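Local coordinates for metalloprotease stcE (Escherichia coli, PDB 4DNY), which is a secreted zinc metalloprotease of the metzincin type that acts as a mucinase on O-linked glycoproteins, serving enterohemorrhagic bacteria in adhesion and immune evasion, at residues Pro20-Val31 and Asn52-Arg63. Sequence-based numbering, arbitrary orientation.
Sequences PHNGTKKIINTV and NALVEIHTANGR
Ile28 and Glu56 show how one pair of neighbouring strands can serve two kinds of contact, Ile28 packing with Val55 and Ile57 on one face while Glu56 pairs with Lys25 on the other. Ile28 lays its CD1 across Val55, 3.7 Å from CG1, while its CB runs beside Ile57 CG1; with CG1 beside the backbone N (chi1 -68°), the branch reaches back toward Val55. Helices 31-35 and 43-49 pack on this side. On the other face, the extended chains of Lys25 and Glu56 converge in a salt bridge, Lys25 NZ to Glu56 OE1 at 2.9 Å, and Arg82 is a second cationic partner of OE1. Glu56 OE2 uses its anti lone pair to take a nearly straight bond from His58 NE2 (2.6 Å), in the plane of the imidazole, and also accepts from a water. Gripped at both oxygens, the carboxylate probably stays ionised. Ile27 CG2 lies over one face of the His58 ring. The two strands, 25-28 at the sheet's edge and 54-60 next to it, are joined by a parallel ladder of backbone hydrogen bonds in which Glu56 gives its N to Lys26 O and its O to Ile28 N, both at 2.8 Å; helices 31-35 and 43-49 lie in the connection between them, as in a beta-alpha-beta crossover. Ahead of the ladder, Ala53 presses its CB against Asn22 OD1 (3.4 Å), and its N donates to Thr24 OG1 (2.9 Å). That hydroxyl in turn bonds in plane to Asn22 OD1, whose acceptance from Thr24 N closes an Asx turn. Past the strands, Asn29 O sits over one face of the Arg63 guanidinium and Ala60 CB over the opposite one, while NH2 donates to His58 O.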
loop_
_atom_site.group_PDB
_atom_site.type_symbol
_atom_site.label_atom_id
_atom_site.label_comp_id
_atom_site.label_asym_id
_atom_site.label_seq_id
_atom_site.Cartn_x
_atom_site.Cartn_y
_atom_site.Cartn_z
ATOM N N PRO A 20 -11.474 -5.668 4.648
ATOM C CA PRO A 20 -11.499 -5.932 3.207
ATOM C C PRO A 20 -12.791 -6.540 2.771
ATOM O O PRO A 20 -13.453 -7.169 3.558
ATOM C CB PRO A 20 -10.328 -6.903 2.972
ATOM C CG PRO A 20 -9.741 -7.137 4.228
ATOM C CD PRO A 20 -10.415 -6.414 5.353
ATOM N N HIS A 21 -13.153 -6.291 1.509
ATOM C CA HIS A 21 -14.415 -6.754 0.935
ATOM C C HIS A 21 -14.536 -8.269 1.056
ATOM O O HIS A 21 -15.615 -8.824 1.200
ATOM C CB HIS A 21 -14.521 -6.279 -0.549
ATOM C CG HIS A 21 -15.695 -6.862 -1.289
ATOM N ND1 HIS A 21 -16.996 -6.397 -1.156
ATOM C CD2 HIS A 21 -15.761 -7.911 -2.156
ATOM C CE1 HIS A 21 -17.810 -7.143 -1.907
ATOM N NE2 HIS A 21 -17.084 -8.078 -2.513
ATOM N N ASN A 22 -13.428 -8.967 0.901
ATOM C CA ASN A 22 -13.369 -10.427 1.015
ATOM C C ASN A 22 -11.954 -10.866 1.341
ATOM O O ASN A 22 -11.125 -10.014 1.565
ATOM C CB ASN A 22 -13.940 -11.118 -0.222
ATOM C CG ASN A 22 -13.173 -10.819 -1.494
ATOM O OD1 ASN A 22 -12.008 -10.588 -1.491
ATOM N ND2 ASN A 22 -13.882 -10.837 -2.605
ATOM N N GLY A 23 -11.716 -12.186 1.347
ATOM C CA GLY A 23 -10.406 -12.754 1.650
ATOM C C GLY A 23 -9.403 -12.871 0.543
ATOM O O GLY A 23 -8.436 -13.641 0.660
ATOM N N THR A 24 -9.653 -12.259 -0.591
ATOM C CA THR A 24 -8.643 -12.263 -1.665
ATOM C C THR A 24 -7.534 -11.287 -1.300
ATOM O O THR A 24 -7.764 -10.056 -1.203
ATOM C CB THR A 24 -9.279 -11.952 -3.060
ATOM O OG1 THR A 24 -9.926 -10.681 -3.060
ATOM C CG2 THR A 24 -10.306 -13.066 -3.417
ATOM N N LYS A 25 -6.354 -11.809 -0.995
ATOM C CA LYS A 25 -5.274 -11.001 -0.477
ATOM C C LYS A 25 -4.040 -11.300 -1.241
ATOM O O LYS A 25 -3.606 -12.450 -1.332
ATOM C CB LYS A 25 -5.028 -11.393 0.975
ATOM C CG LYS A 25 -3.944 -10.576 1.645
ATOM C CD LYS A 25 -3.620 -11.213 2.938
ATOM C CE LYS A 25 -2.772 -10.397 3.790
ATOM N NZ LYS A 25 -2.635 -10.974 5.140
ATOM N N LYS A 26 -3.387 -10.285 -1.789
ATOM C CA LYS A 26 -2.079 -10.398 -2.440
ATOM C C LYS A 26 -1.009 -9.936 -1.541
ATOM O O LYS A 26 -1.011 -8.823 -1.096
ATOM C CB LYS A 26 -2.076 -9.556 -3.712
ATOM C CG LYS A 26 -0.695 -9.322 -4.286
ATOM C CD LYS A 26 -0.047 -10.566 -4.924
ATOM C CE LYS A 26 1.396 -10.255 -5.391
ATOM N NZ LYS A 26 2.061 -11.386 -6.108
ATOM N N ILE A 27 -0.009 -10.799 -1.314
ATOM C CA ILE A 27 1.169 -10.383 -0.538
ATOM C C ILE A 27 2.310 -10.076 -1.483
ATOM O O ILE A 27 2.603 -10.841 -2.373
ATOM C CB ILE A 27 1.631 -11.509 0.435
ATOM C CG1 ILE A 27 0.601 -11.704 1.521
ATOM C CG2 ILE A 27 2.979 -11.207 1.051
ATOM C CD1 ILE A 27 -0.555 -12.429 1.039
ATOM N N ILE A 28 2.978 -8.931 -1.277
ATOM C CA ILE A 28 4.152 -8.560 -2.036
ATOM C C ILE A 28 5.263 -8.642 -1.092
ATOM O O ILE A 28 5.339 -7.895 -0.160
ATOM C CB ILE A 28 3.980 -7.090 -2.625
ATOM C CG1 ILE A 28 2.899 -7.098 -3.688
ATOM C CG2 ILE A 28 5.363 -6.534 -3.100
ATOM C CD1 ILE A 28 2.542 -5.747 -4.255
ATOM N N ASN A 29 6.153 -9.620 -1.247
ATOM C CA ASN A 29 7.226 -9.888 -0.277
ATOM C C ASN A 29 8.475 -10.448 -0.917
ATOM O O ASN A 29 9.252 -11.132 -0.236
ATOM C CB ASN A 29 6.747 -10.834 0.830
ATOM C CG ASN A 29 6.447 -12.240 0.321
ATOM O OD1 ASN A 29 6.372 -12.458 -0.869
ATOM N ND2 ASN A 29 6.238 -13.197 1.236
ATOM N N THR A 30 8.681 -10.121 -2.186
ATOM C CA THR A 30 9.921 -10.547 -2.871
ATOM C C THR A 30 10.581 -9.333 -3.475
ATOM O O THR A 30 9.928 -8.303 -3.670
ATOM C CB THR A 30 9.588 -11.550 -4.014
ATOM O OG1 THR A 30 8.670 -10.921 -4.911
ATOM C CG2 THR A 30 9.015 -12.832 -3.448
ATOM N N VAL A 31 11.883 -9.454 -3.801
ATOM C CA VAL A 31 12.664 -8.303 -4.292
ATOM C C VAL A 31 12.098 -7.738 -5.580
ATOM O O VAL A 31 11.888 -6.527 -5.694
ATOM C CB VAL A 31 14.152 -8.637 -4.438
ATOM C CG1 VAL A 31 14.869 -7.408 -5.073
ATOM C CG2 VAL A 31 14.743 -8.991 -3.081
ATOM N N ASN A 52 -7.889 -8.688 -6.249
ATOM C CA ASN A 52 -7.774 -8.814 -4.803
ATOM C C ASN A 52 -8.391 -7.651 -4.073
ATOM O O ASN A 52 -8.258 -6.512 -4.524
ATOM C CB ASN A 52 -6.294 -8.894 -4.401
ATOM C CG ASN A 52 -5.636 -10.182 -4.903
ATOM O OD1 ASN A 52 -5.764 -11.213 -4.264
ATOM N ND2 ASN A 52 -4.941 -10.123 -6.037
ATOM N N ALA A 53 -8.981 -7.943 -2.921
ATOM C CA ALA A 53 -9.557 -6.924 -2.030
ATOM C C ALA A 53 -8.507 -6.158 -1.264
ATOM O O ALA A 53 -8.705 -5.010 -0.863
ATOM C CB ALA A 53 -10.476 -7.599 -1.018
ATOM N N LEU A 54 -7.374 -6.795 -1.022
ATOM C CA LEU A 54 -6.266 -6.225 -0.255
ATOM C C LEU A 54 -4.931 -6.623 -0.812
ATOM O O LEU A 54 -4.707 -7.810 -1.180
ATOM C CB LEU A 54 -6.418 -6.638 1.207
ATOM C CG LEU A 54 -5.439 -5.881 2.203
ATOM C CD1 LEU A 54 -6.140 -5.575 3.508
ATOM C CD2 LEU A 54 -4.273 -6.742 2.340
ATOM N N VAL A 55 -4.006 -5.654 -0.864
ATOM C CA VAL A 55 -2.584 -5.924 -1.160
ATOM C C VAL A 55 -1.828 -5.635 0.114
ATOM O O VAL A 55 -2.008 -4.546 0.712
ATOM C CB VAL A 55 -2.062 -5.062 -2.298
ATOM C CG1 VAL A 55 -0.514 -5.067 -2.352
ATOM C CG2 VAL A 55 -2.651 -5.518 -3.681
ATOM N N GLU A 56 -0.952 -6.547 0.536
ATOM C CA GLU A 56 -0.155 -6.392 1.767
ATOM C C GLU A 56 1.322 -6.457 1.346
ATOM O O GLU A 56 1.762 -7.489 0.812
ATOM C CB GLU A 56 -0.483 -7.484 2.789
ATOM C CG GLU A 56 0.388 -7.369 4.032
ATOM C CD GLU A 56 -0.112 -8.228 5.209
ATOM O OE1 GLU A 56 -1.325 -8.353 5.427
ATOM O OE2 GLU A 56 0.713 -8.744 5.909
ATOM N N ILE A 57 2.032 -5.372 1.590
ATOM C CA ILE A 57 3.414 -5.220 1.173
ATOM C C ILE A 57 4.323 -5.360 2.347
ATOM O O ILE A 57 4.136 -4.709 3.385
ATOM C CB ILE A 57 3.596 -3.827 0.549
ATOM C CG1 ILE A 57 2.829 -3.741 -0.763
ATOM C CG2 ILE A 57 5.123 -3.458 0.360
ATOM C CD1 ILE A 57 2.594 -2.272 -1.281
ATOM N N HIS A 58 5.297 -6.259 2.211
ATOM C CA HIS A 58 6.305 -6.487 3.277
ATOM C C HIS A 58 7.659 -6.046 2.769
ATOM O O HIS A 58 8.251 -6.710 1.915
ATOM C CB HIS A 58 6.402 -7.963 3.590
ATOM C CG HIS A 58 5.197 -8.528 4.249
ATOM N ND1 HIS A 58 5.058 -9.894 4.451
ATOM C CD2 HIS A 58 4.008 -7.963 4.582
ATOM C CE1 HIS A 58 3.883 -10.093 5.038
ATOM N NE2 HIS A 58 3.213 -8.946 5.119
ATOM N N THR A 59 8.158 -4.890 3.255
ATOM C CA THR A 59 9.537 -4.490 2.983
ATOM C C THR A 59 10.434 -5.112 4.057
ATOM O O THR A 59 9.973 -5.348 5.198
ATOM C CB THR A 59 9.677 -2.994 2.935
ATOM O OG1 THR A 59 9.074 -2.441 4.094
ATOM C CG2 THR A 59 9.028 -2.391 1.640
ATOM N N ALA A 60 11.678 -5.358 3.724
ATOM C CA ALA A 60 12.624 -5.980 4.654
ATOM C C ALA A 60 14.004 -5.564 4.281
ATOM O O ALA A 60 14.222 -4.956 3.225
ATOM C CB ALA A 60 12.464 -7.537 4.601
ATOM N N ASN A 61 14.996 -5.891 5.149
ATOM C CA ASN A 61 16.373 -5.667 4.774
ATOM C C ASN A 61 16.684 -6.468 3.488
ATOM O O ASN A 61 16.325 -7.635 3.354
ATOM C CB ASN A 61 17.286 -6.049 5.911
ATOM C CG ASN A 61 17.223 -5.079 7.097
ATOM O OD1 ASN A 61 16.881 -3.894 6.897
ATOM N ND2 ASN A 61 17.564 -5.555 8.282
ATOM N N GLY A 62 17.265 -5.757 2.528
ATOM C CA GLY A 62 17.560 -6.340 1.230
ATOM C C GLY A 62 16.376 -6.353 0.279
ATOM O O GLY A 62 16.490 -6.924 -0.823
ATOM N N ARG A 63 15.259 -5.803 0.713
ATOM C CA ARG A 63 13.999 -5.880 -0.038
ATOM C C ARG A 63 13.189 -4.634 0.222
ATOM O O ARG A 63 12.148 -4.674 0.907
ATOM C CB ARG A 63 13.244 -7.125 0.411
ATOM C CG ARG A 63 12.025 -7.454 -0.449
ATOM C CD ARG A 63 10.889 -8.028 0.395
ATOM N NE ARG A 63 11.329 -9.196 1.133
ATOM C CZ ARG A 63 10.716 -9.714 2.188
ATOM N NH1 ARG A 63 11.205 -10.800 2.759
ATOM N NH2 ARG A 63 9.617 -9.176 2.688
HETATM O O HOH W 1 -11.204 -4.355 0.237
HETATM O O HOH W 2 -0.456 -10.438 7.625
HETATM O O HOH W 3 6.717 -12.054 4.080
#